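Local coordinates for spike protein S1 (Bat coronavirus HKU9, PDB 5GYQ), which probably attaches the virion to a host-cell receptor, this chain being the putative receptor-binding domain of its S1 subunit, at residues A[18-23]-A[135-140]; A[36-41]-A[152-157]; A[67-72]-A[85-90]; A[73-78]-A[113-118]. All blocks are in the same frame, centred on the assembly; numbering follows the deposited sequence.

Interaction 1: residues A[18-23]-A[135-140]; sequences QPVVWR and TVINAA
The CA atoms of V20 and V136 are 7.7 Å apart, the nearest backbone approach between a single 3-10 turn at 19-20 and the last turns of helix 130-139, so the gap is bridged by side chains. The two valines slide past each other, pointing in opposite directions. One methyl of V136 does most of the touching: its CG1 lies 4.1 Å from V20 CG1, and V20 CB and CG2 are at essentially the same distance, which places the methyl over the branch of V20 as a whole. V136 CG1 takes this place by standing anti to its own backbone N (chi1 174°). I137 adds a flank; its CB does not aim at the turn, but its CG1 reaches V20 CG1 at 4.2 Å.

Topologically, the turn belongs to the loop leading into edge strand 23-27 of the five-stranded antiparallel sheet, while the helix sits in the excursion between strands 100-111 and 146-157. This is probably where betacoronavirus receptor-binding domains carry their external subdomain, so the contact would tie that insertion to the core.

Polar support comes from beside the valines. Q18 accepts from A114 N through OE1 and donates from NE2 to P112 O, fixing the turn to the chain entering the excursion. A140 packs on A114 as well, and N91 also touches V20.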
# COMPACT_ATOMS: atom_id res chain seq x y z
N GLN A 18 -5.03 9.84 0.36
CA GLN A 18 -3.97 10.53 -0.34
C GLN A 18 -2.64 9.97 0.14
O GLN A 18 -2.51 9.59 1.31
CB GLN A 18 -4.05 12.04 -0.09
CG GLN A 18 -5.37 12.67 -0.50
CD GLN A 18 -5.60 12.68 -2.00
OE1 GLN A 18 -4.66 12.49 -2.78
NE2 GLN A 18 -6.84 12.89 -2.41
N PRO A 19 -1.64 9.90 -0.75
CA PRO A 19 -0.35 9.30 -0.39
C PRO A 19 0.34 10.01 0.77
O PRO A 19 1.09 9.37 1.51
CB PRO A 19 0.47 9.42 -1.68
CG PRO A 19 -0.22 10.46 -2.49
CD PRO A 19 -1.67 10.35 -2.15
N VAL A 20 0.09 11.31 0.93
CA VAL A 20 0.68 12.04 2.04
C VAL A 20 0.17 11.49 3.38
O VAL A 20 0.87 11.55 4.39
CB VAL A 20 0.41 13.56 1.94
CG1 VAL A 20 -1.08 13.88 2.09
CG2 VAL A 20 1.23 14.33 2.97
N VAL A 21 -1.03 10.91 3.39
CA VAL A 21 -1.56 10.27 4.59
C VAL A 21 -1.92 8.80 4.37
O VAL A 21 -3.01 8.36 4.74
CB VAL A 21 -2.81 11.02 5.13
CG1 VAL A 21 -2.39 12.29 5.83
CG2 VAL A 21 -3.80 11.31 4.01
N TRP A 22 -1.00 8.05 3.76
CA TRP A 22 -1.20 6.62 3.51
C TRP A 22 -1.48 5.87 4.80
O TRP A 22 -1.01 6.26 5.87
CB TRP A 22 0.02 6.02 2.81
CG TRP A 22 1.31 6.11 3.60
CD1 TRP A 22 2.21 7.13 3.58
CD2 TRP A 22 1.85 5.12 4.49
NE1 TRP A 22 3.27 6.85 4.41
CE2 TRP A 22 3.07 5.62 4.98
CE3 TRP A 22 1.42 3.86 4.92
CZ2 TRP A 22 3.86 4.91 5.89
CZ3 TRP A 22 2.21 3.16 5.82
CH2 TRP A 22 3.42 3.69 6.29
N ARG A 23 -2.25 4.78 4.71
CA ARG A 23 -2.64 4.06 5.93
C ARG A 23 -2.05 2.66 6.02
O ARG A 23 -1.95 1.95 5.03
CB ARG A 23 -4.16 4.00 6.04
CG ARG A 23 -4.77 5.23 6.69
CD ARG A 23 -6.09 5.60 6.04
NE ARG A 23 -7.15 5.82 7.01
CZ ARG A 23 -8.30 6.44 6.74
NH1 ARG A 23 -8.51 6.91 5.52
NH2 ARG A 23 -9.21 6.59 7.68
N THR A 135 -1.43 21.62 4.78
CA THR A 135 -1.10 22.46 3.62
C THR A 135 -1.03 21.65 2.32
O THR A 135 -1.37 22.16 1.26
CB THR A 135 0.25 23.21 3.78
OG1 THR A 135 1.33 22.28 3.79
CG2 THR A 135 0.26 24.03 5.06
N VAL A 136 -0.58 20.40 2.40
CA VAL A 136 -0.50 19.56 1.21
C VAL A 136 -1.90 19.21 0.69
O VAL A 136 -2.22 19.36 -0.51
CB VAL A 136 0.29 18.26 1.49
CG1 VAL A 136 0.24 17.33 0.29
CG2 VAL A 136 1.74 18.58 1.84
N ILE A 137 -2.75 18.77 1.61
CA ILE A 137 -4.13 18.43 1.29
C ILE A 137 -4.87 19.65 0.73
O ILE A 137 -5.61 19.54 -0.25
CB ILE A 137 -4.87 17.88 2.52
CG1 ILE A 137 -4.26 16.53 2.93
CG2 ILE A 137 -6.36 17.73 2.23
CD1 ILE A 137 -4.81 15.98 4.22
N ASN A 138 -4.65 20.82 1.33
CA ASN A 138 -5.27 22.05 0.84
C ASN A 138 -4.75 22.44 -0.54
O ASN A 138 -5.52 22.87 -1.40
CB ASN A 138 -5.05 23.20 1.82
CG ASN A 138 -5.74 24.48 1.37
OD1 ASN A 138 -5.09 25.42 0.91
ND2 ASN A 138 -7.06 24.51 1.48
N ALA A 139 -3.45 22.31 -0.75
CA ALA A 139 -2.83 22.66 -2.02
C ALA A 139 -3.33 21.76 -3.15
O ALA A 139 -3.38 22.19 -4.30
CB ALA A 139 -1.31 22.57 -1.92
N ALA A 140 -3.69 20.52 -2.81
CA ALA A 140 -4.26 19.61 -3.81
C ALA A 140 -5.48 20.20 -4.54
O ALA A 140 -5.74 19.86 -5.69
CB ALA A 140 -4.63 18.28 -3.16

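Interaction 2: residues A[36-41]-A[152-157]; sequences VVVDSL and AVITLK
V37 and I154 meet methyl to methyl, V37 CG2 standing 4.0 Å from I154 CD1, and this is the close part of a contact otherwise made at longer range. The isoleucine reaches across with an extended chain: with chi2 at 175°, CG1 and CD1 continue outward from the branch and put CD1 at the valines. On the loop side, V37 CG2 occupies the branch position between the backbone N and the carbonyl carbon (chi1 -61°), and the two side chains meet at a slant. V38 CG2 approaches the same I154 CD1 at 4.4 Å, so one methyl is received by two consecutive valines. All three residues are buried, and V64 and L66 of strand 63-71 also pack on I154, while L13 of helix 10-14 lies against V37.

Away from this cluster the fit slackens. L41 CD1 stays 5.2 Å from A152 CB, and L41 instead rests on H103 and F105. Between V38 and L41 the chain turns outward, putting D39 and S40 on the exposed surface.

Segment 36-41 connects strand 30-32 to edge strand 43-49, whereas 152-157 runs in the middle of the five-stranded antiparallel sheet. The link between them is partly indirect: V37 O bonds to H103 ND1, while A152 pairs with H103 through the backbone. I154 likewise pairs with C101, which is joined by a disulfide to C48. Contacts between the valines and I154 are purely dispersive, so the methyl contacts specify little direction by themselves, and the bond from H103 ND1 to V37 O probably helps to orient the loop.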
# COMPACT_ATOMS: atom_id res chain seq x y z
N VAL A 36 -9.41 -10.40 -0.91
CA VAL A 36 -9.90 -9.03 -0.81
C VAL A 36 -8.88 -8.03 -1.35
O VAL A 36 -9.25 -7.05 -2.00
CB VAL A 36 -10.24 -8.67 0.65
CG1 VAL A 36 -10.77 -7.25 0.74
CG2 VAL A 36 -11.26 -9.66 1.21
N VAL A 37 -7.60 -8.28 -1.11
CA VAL A 37 -6.56 -7.35 -1.51
C VAL A 37 -5.81 -7.83 -2.75
O VAL A 37 -4.87 -7.18 -3.20
CB VAL A 37 -5.55 -7.11 -0.38
CG1 VAL A 37 -6.25 -6.52 0.83
CG2 VAL A 37 -4.85 -8.41 -0.01
N VAL A 38 -6.22 -8.97 -3.30
CA VAL A 38 -5.59 -9.49 -4.51
C VAL A 38 -6.61 -9.75 -5.62
O VAL A 38 -6.82 -8.91 -6.49
CB VAL A 38 -4.80 -10.79 -4.23
CG1 VAL A 38 -4.06 -11.24 -5.49
CG2 VAL A 38 -3.83 -10.59 -3.08
N ASP A 39 -7.26 -10.91 -5.57
CA ASP A 39 -8.12 -11.36 -6.67
C ASP A 39 -9.33 -10.47 -6.92
O ASP A 39 -9.62 -10.11 -8.06
CB ASP A 39 -8.59 -12.79 -6.40
CG ASP A 39 -7.44 -13.77 -6.28
OD1 ASP A 39 -7.06 -14.35 -7.32
OD2 ASP A 39 -6.93 -13.96 -5.16
N SER A 40 -10.04 -10.11 -5.85
CA SER A 40 -11.28 -9.34 -5.98
C SER A 40 -11.06 -7.95 -6.57
O SER A 40 -11.94 -7.41 -7.23
CB SER A 40 -11.96 -9.22 -4.62
OG SER A 40 -12.40 -10.48 -4.15
N LEU A 41 -9.87 -7.39 -6.34
CA LEU A 41 -9.54 -6.07 -6.88
C LEU A 41 -9.36 -6.11 -8.39
O LEU A 41 -8.81 -7.07 -8.93
CB LEU A 41 -8.28 -5.53 -6.21
CG LEU A 41 -8.38 -5.19 -4.72
CD1 LEU A 41 -7.04 -4.74 -4.18
CD2 LEU A 41 -9.44 -4.12 -4.50
N ALA A 152 -2.10 -1.00 -2.97
CA ALA A 152 -1.89 -1.78 -1.77
C ALA A 152 -0.49 -2.38 -1.80
O ALA A 152 -0.16 -3.17 -2.69
CB ALA A 152 -2.94 -2.88 -1.64
N VAL A 153 0.34 -1.97 -0.85
CA VAL A 153 1.67 -2.51 -0.68
C VAL A 153 1.62 -3.60 0.37
O VAL A 153 1.35 -3.33 1.55
CB VAL A 153 2.69 -1.44 -0.27
CG1 VAL A 153 4.08 -2.05 -0.13
CG2 VAL A 153 2.70 -0.30 -1.27
N ILE A 154 1.84 -4.83 -0.05
CA ILE A 154 1.79 -5.97 0.85
C ILE A 154 3.20 -6.37 1.25
O ILE A 154 3.96 -6.88 0.44
CB ILE A 154 1.06 -7.16 0.19
CG1 ILE A 154 -0.29 -6.71 -0.37
CG2 ILE A 154 0.87 -8.29 1.20
CD1 ILE A 154 -1.04 -7.78 -1.13
N THR A 155 3.55 -6.12 2.51
CA THR A 155 4.84 -6.52 3.06
C THR A 155 4.72 -7.85 3.77
O THR A 155 3.87 -8.02 4.63
CB THR A 155 5.40 -5.47 4.04
OG1 THR A 155 5.47 -4.19 3.41
CG2 THR A 155 6.78 -5.88 4.52
N LEU A 156 5.59 -8.79 3.41
CA LEU A 156 5.53 -10.13 3.98
C LEU A 156 6.70 -10.41 4.90
O LEU A 156 7.81 -9.93 4.67
CB LEU A 156 5.50 -11.17 2.85
CG LEU A 156 4.40 -10.99 1.82
CD1 LEU A 156 4.64 -11.90 0.63
CD2 LEU A 156 3.04 -11.26 2.45
N LYS A 157 6.45 -11.17 5.96
CA LYS A 157 7.53 -11.70 6.77
C LYS A 157 7.47 -13.22 6.76
O LYS A 157 6.39 -13.80 6.87
CB LYS A 157 7.47 -11.16 8.20
CG LYS A 157 8.44 -10.00 8.45
CD LYS A 157 8.03 -9.17 9.66
CE LYS A 157 8.05 -9.98 10.95
NZ LYS A 157 9.43 -10.09 11.53

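Interaction 3: residues A[67-72]-A[85-90]; sequences DVMRIN and DTFSLY. With NAG (2-acetamido-2-deoxy-beta-D-glucopyranose), chain B.
D85 OD1 caps the helix that carries F87 onto I71 and M69: S88 N donates to it at 3.1 Å, nearly in line with the carboxylate C-O bond, while S88 OG lies close by in a pairing that is not settled. The other oxygen, D85 OD2, accepts from N78 ND2, so the carboxylate is held from two helices. Behind this N-cap, F87 projects its ring toward the strand, with CG anti to the backbone N (chi1 -173°).

Three residues of the strand surround the ring differently. I71 crosses it at about a right angle and sets CD1 over one face, 3.8 Å from the F87 centroid and 20° off the normal, a CH-pi contact; I71 CG1 reaches F87 CE2 at 3.6 Å. M69 SD approaches obliquely, 3.6 Å from F87 CZ, in a Met-aromatic contact. R70 O meets the ring edge near its plane, 3.9 Å from F87 CE2.

Where the strand gives way to the next helix, N72 ND2 is bonded to C1 of an N-acetylglucosamine, while N72 OD1 caps H75 N.

Strand 67-71 and helix 86-90 run at 145°, their axes 11.6 Å apart at closest. The strand lies between 23-27 and 146-157 in the antiparallel sheet; helix 73-81 covers I71 with L76 and L79, and P19 packs on F87.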
# COMPACT_ATOMS: atom_id res chain seq x y z
N ASP A 67 -0.20 -1.54 3.25
CA ASP A 67 -0.17 -0.08 3.15
C ASP A 67 -1.05 0.36 1.99
O ASP A 67 -0.86 -0.07 0.87
CB ASP A 67 1.26 0.42 2.98
CG ASP A 67 2.15 0.01 4.12
OD1 ASP A 67 1.64 -0.17 5.24
OD2 ASP A 67 3.37 -0.14 3.90
N VAL A 68 -2.00 1.24 2.26
CA VAL A 68 -2.97 1.61 1.24
C VAL A 68 -2.96 3.11 0.98
O VAL A 68 -2.92 3.93 1.92
CB VAL A 68 -4.39 1.17 1.65
CG1 VAL A 68 -5.40 1.56 0.58
CG2 VAL A 68 -4.42 -0.34 1.87
N MET A 69 -2.97 3.46 -0.30
CA MET A 69 -3.01 4.86 -0.72
C MET A 69 -3.43 4.95 -2.18
O MET A 69 -3.69 3.94 -2.82
CB MET A 69 -1.65 5.52 -0.53
CG MET A 69 -0.58 5.01 -1.49
SD MET A 69 1.03 4.80 -0.71
CE MET A 69 0.77 3.27 0.18
N ARG A 70 -3.48 6.17 -2.71
CA ARG A 70 -3.72 6.35 -4.13
C ARG A 70 -2.44 6.85 -4.80
O ARG A 70 -1.56 7.41 -4.13
CB ARG A 70 -4.87 7.33 -4.38
CG ARG A 70 -4.69 8.72 -3.80
CD ARG A 70 -5.95 9.55 -4.02
NE ARG A 70 -7.12 8.89 -3.46
CZ ARG A 70 -8.33 8.90 -4.02
NH1 ARG A 70 -8.53 9.55 -5.16
NH2 ARG A 70 -9.34 8.27 -3.43
N ILE A 71 -2.33 6.65 -6.10
CA ILE A 71 -1.07 6.92 -6.81
C ILE A 71 -1.34 7.09 -8.30
O ILE A 71 -2.14 6.35 -8.87
CB ILE A 71 -0.05 5.78 -6.55
CG1 ILE A 71 1.34 6.11 -7.10
CG2 ILE A 71 -0.55 4.45 -7.10
CD1 ILE A 71 2.40 5.09 -6.70
N ASN A 72 -0.70 8.05 -8.96
CA ASN A 72 -0.94 8.20 -10.39
C ASN A 72 0.14 7.48 -11.20
O ASN A 72 1.10 6.96 -10.63
CB ASN A 72 -1.09 9.68 -10.79
CG ASN A 72 0.22 10.47 -10.84
OD1 ASN A 72 1.31 9.94 -10.62
ND2 ASN A 72 0.09 11.76 -11.15
N ASP A 85 11.25 10.19 -6.89
CA ASP A 85 10.40 11.32 -7.25
C ASP A 85 9.69 11.83 -6.01
O ASP A 85 9.95 11.35 -4.91
CB ASP A 85 9.39 10.93 -8.34
CG ASP A 85 8.48 9.78 -7.93
OD1 ASP A 85 8.48 9.37 -6.75
OD2 ASP A 85 7.73 9.28 -8.80
N THR A 86 8.80 12.81 -6.17
CA THR A 86 8.14 13.44 -5.03
C THR A 86 7.39 12.42 -4.18
O THR A 86 7.36 12.53 -2.95
CB THR A 86 7.16 14.53 -5.48
OG1 THR A 86 6.26 14.00 -6.46
CG2 THR A 86 7.91 15.71 -6.08
N PHE A 87 6.80 11.43 -4.83
CA PHE A 87 6.05 10.39 -4.14
C PHE A 87 6.95 9.64 -3.15
O PHE A 87 6.64 9.57 -1.96
CB PHE A 87 5.45 9.40 -5.15
CG PHE A 87 4.52 8.38 -4.53
CD1 PHE A 87 5.01 7.23 -3.94
CD2 PHE A 87 3.15 8.58 -4.56
CE1 PHE A 87 4.16 6.30 -3.37
CE2 PHE A 87 2.29 7.65 -4.00
CZ PHE A 87 2.79 6.51 -3.40
N SER A 88 8.06 9.11 -3.64
CA SER A 88 8.92 8.26 -2.82
C SER A 88 9.83 9.06 -1.90
O SER A 88 10.31 8.54 -0.89
CB SER A 88 9.75 7.33 -3.70
OG SER A 88 10.48 8.06 -4.68
N LEU A 89 10.07 10.32 -2.25
CA LEU A 89 10.93 11.16 -1.43
C LEU A 89 10.17 11.81 -0.28
O LEU A 89 10.73 12.03 0.79
CB LEU A 89 11.60 12.24 -2.28
CG LEU A 89 12.68 11.77 -3.26
CD1 LEU A 89 13.21 12.95 -4.07
CD2 LEU A 89 13.82 11.07 -2.52
N TYR A 90 8.88 12.10 -0.49
CA TYR A 90 8.16 12.90 0.48
C TYR A 90 6.84 12.31 1.00
O TYR A 90 6.18 12.93 1.83
CB TYR A 90 7.87 14.28 -0.12
CG TYR A 90 9.08 14.98 -0.69
CD1 TYR A 90 10.09 15.45 0.13
CD2 TYR A 90 9.21 15.16 -2.06
CE1 TYR A 90 11.20 16.09 -0.39
CE2 TYR A 90 10.32 15.80 -2.60
CZ TYR A 90 11.31 16.27 -1.75
OH TYR A 90 12.41 16.90 -2.28
C1 NAG B . 1.19 12.69 -11.27
C2 NAG B . 1.27 13.29 -12.66
C3 NAG B . 2.55 14.11 -12.78
C4 NAG B . 2.62 15.16 -11.67
C5 NAG B . 2.33 14.54 -10.30
C6 NAG B . 2.11 15.59 -9.23
C7 NAG B . 0.10 12.05 -14.42
C8 NAG B . 0.19 10.97 -15.45
N2 NAG B . 1.20 12.27 -13.69
O3 NAG B . 2.55 14.73 -14.06
O4 NAG B . 3.93 15.70 -11.58
O5 NAG B . 1.15 13.72 -10.31
O6 NAG B . 1.93 15.00 -7.95
O7 NAG B . -0.93 12.71 -14.25

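Interaction 4: residues A[73-78]-A[113-118]; sequences ETHLNN and YAVANR. With NAG (2-acetamido-2-deoxy-beta-D-glucopyranose), chain B.
H75 leaves helix 73-81 with CG anti to its carbonyl carbon (chi1 -66°), and already at CB it lies 3.8 Å from Y113 OH. Along the ring, ND1 makes the principal bond, 2.8 Å to Y113 OH and almost straight at 174°; either partner could donate. The hydroxyl is also bonded to N72 N, which anchors it from a second side. CE1 lies 3.3 Å from O6 of the sugar and 4.1 Å from V115 CG1, while NE2 is 3.7 Å from sugar C5. CD2, finally, packs against the carboxylate of D85.

The imidazole and phenol meet rim to rim, their planes inclined at 34°, so neither ring lies over the other. Each ring borders the N-acetylglucosamine in its own way: C1 of the sugar stands over a face of H75, offset toward the rim, whereas ring oxygen O5 approaches the edge of Y113, 3.5 Å from CE2. V115 covers one face of Y113 with CG2, over the ring centre.

The first turn of the helix adds a polar grip, since T74 OG1 accepts a nearly linear bond from sugar N2 at 2.9 Å. T74 is also the third residue of the Asn-X-Thr sequon starting at N72. Together with N72 and S146, H75, T74, Y113 and V115 form the pocket that seats the first sugar of an N-linked glycan.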
# COMPACT_ATOMS: atom_id res chain seq x y z
N GLU A 73 -0.04 7.44 -12.52
CA GLU A 73 0.78 6.60 -13.39
C GLU A 73 2.28 6.89 -13.32
O GLU A 73 3.08 5.96 -13.27
CB GLU A 73 0.30 6.72 -14.84
CG GLU A 73 1.06 5.85 -15.83
CD GLU A 73 0.69 4.37 -15.74
OE1 GLU A 73 1.42 3.54 -16.33
OE2 GLU A 73 -0.33 4.03 -15.10
N THR A 74 2.64 8.17 -13.33
CA THR A 74 4.05 8.57 -13.26
C THR A 74 4.72 8.01 -12.00
O THR A 74 5.76 7.34 -12.06
CB THR A 74 4.19 10.11 -13.26
OG1 THR A 74 3.50 10.67 -14.38
CG2 THR A 74 5.66 10.52 -13.31
N HIS A 75 4.09 8.29 -10.87
CA HIS A 75 4.61 7.87 -9.57
C HIS A 75 4.60 6.36 -9.43
O HIS A 75 5.48 5.79 -8.79
CB HIS A 75 3.80 8.51 -8.45
CG HIS A 75 3.93 10.00 -8.38
ND1 HIS A 75 2.96 10.81 -7.84
CD2 HIS A 75 4.93 10.83 -8.79
CE1 HIS A 75 3.35 12.07 -7.91
NE2 HIS A 75 4.53 12.11 -8.49
N LEU A 76 3.62 5.71 -10.04
CA LEU A 76 3.54 4.25 -10.01
C LEU A 76 4.69 3.61 -10.78
O LEU A 76 5.33 2.67 -10.31
CB LEU A 76 2.20 3.77 -10.57
CG LEU A 76 2.00 2.25 -10.57
CD1 LEU A 76 1.99 1.71 -9.15
CD2 LEU A 76 0.73 1.86 -11.31
N ASN A 77 4.95 4.14 -11.98
CA ASN A 77 6.04 3.65 -12.81
C ASN A 77 7.38 3.88 -12.14
O ASN A 77 8.24 3.00 -12.14
CB ASN A 77 6.00 4.32 -14.18
CG ASN A 77 4.83 3.85 -15.02
OD1 ASN A 77 4.36 2.72 -14.87
ND2 ASN A 77 4.36 4.72 -15.91
N ASN A 78 7.57 5.06 -11.55
CA ASN A 78 8.79 5.31 -10.79
C ASN A 78 8.92 4.38 -9.58
O ASN A 78 10.02 3.98 -9.22
CB ASN A 78 8.84 6.77 -10.34
CG ASN A 78 9.07 7.72 -11.48
OD1 ASN A 78 9.63 7.34 -12.51
ND2 ASN A 78 8.63 8.97 -11.32
N TYR A 113 -5.15 15.20 -5.98
CA TYR A 113 -4.07 14.27 -5.73
C TYR A 113 -3.07 14.95 -4.81
O TYR A 113 -2.25 15.76 -5.25
CB TYR A 113 -3.43 13.85 -7.06
CG TYR A 113 -2.37 12.77 -6.99
CD1 TYR A 113 -2.53 11.66 -6.17
CD2 TYR A 113 -1.24 12.85 -7.78
CE1 TYR A 113 -1.56 10.66 -6.13
CE2 TYR A 113 -0.27 11.86 -7.75
CZ TYR A 113 -0.44 10.77 -6.92
OH TYR A 113 0.53 9.79 -6.89
N ALA A 114 -3.16 14.65 -3.52
CA ALA A 114 -2.38 15.37 -2.51
C ALA A 114 -1.02 14.72 -2.28
O ALA A 114 -0.91 13.72 -1.58
CB ALA A 114 -3.15 15.45 -1.20
N VAL A 115 0.01 15.31 -2.88
CA VAL A 115 1.35 14.77 -2.82
C VAL A 115 2.33 15.80 -2.27
O VAL A 115 2.46 16.88 -2.84
CB VAL A 115 1.83 14.30 -4.20
CG1 VAL A 115 3.25 13.74 -4.13
CG2 VAL A 115 0.88 13.26 -4.76
N ALA A 116 3.01 15.47 -1.18
CA ALA A 116 4.01 16.37 -0.61
C ALA A 116 5.21 16.46 -1.54
O ALA A 116 5.60 15.47 -2.15
CB ALA A 116 4.44 15.89 0.77
N ASN A 117 5.77 17.66 -1.66
CA ASN A 117 6.92 17.84 -2.54
C ASN A 117 8.08 18.55 -1.83
O ASN A 117 8.95 19.14 -2.47
CB ASN A 117 6.51 18.62 -3.80
CG ASN A 117 6.31 20.10 -3.55
OD1 ASN A 117 5.84 20.50 -2.49
ND2 ASN A 117 6.68 20.91 -4.53
N ARG A 118 8.09 18.46 -0.51
CA ARG A 118 9.17 18.98 0.31
C ARG A 118 9.18 18.26 1.66
O ARG A 118 8.21 17.56 1.99
CB ARG A 118 9.03 20.50 0.52
CG ARG A 118 7.71 20.91 1.15
CD ARG A 118 7.37 22.35 0.86
NE ARG A 118 8.00 23.28 1.79
CZ ARG A 118 7.34 24.15 2.54
NH1 ARG A 118 6.01 24.22 2.48
NH2 ARG A 118 8.00 24.96 3.36
C1 NAG B . 1.19 12.69 -11.27
C2 NAG B . 1.27 13.29 -12.66
C3 NAG B . 2.55 14.11 -12.78
C4 NAG B . 2.62 15.16 -11.67
C5 NAG B . 2.33 14.54 -10.30
C6 NAG B . 2.11 15.59 -9.23
C7 NAG B . 0.10 12.05 -14.42
C8 NAG B . 0.19 10.97 -15.45
N2 NAG B . 1.20 12.27 -13.69
O3 NAG B . 2.55 14.73 -14.06
O4 NAG B . 3.93 15.70 -11.58
O5 NAG B . 1.15 13.72 -10.31
O6 NAG B . 1.93 15.00 -7.95
O7 NAG B . -0.93 12.71 -14.25

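How the interactions relate
Interactions 1, 3 and 4 cluster on one side of the chain's centre, with 3 and 4 centred about 5 Å apart and both about 10 to 11 Å from 1; interaction 2 lies on the opposite side, with its centre about 17 Å from that of 3. The five-stranded antiparallel sheet joins interactions 2 and 3: strands 63-71 and 146-157 are neighbours, and V153 N meets D67 O between them. Along the chain, 67-72 runs directly into 73-78, so interactions 3 and 4 alternate and share the glycan. Both fall within the span of interaction 1, which itself crosses interaction 2. The glycosylated end is thus built from sequence-distant pieces packed round one core.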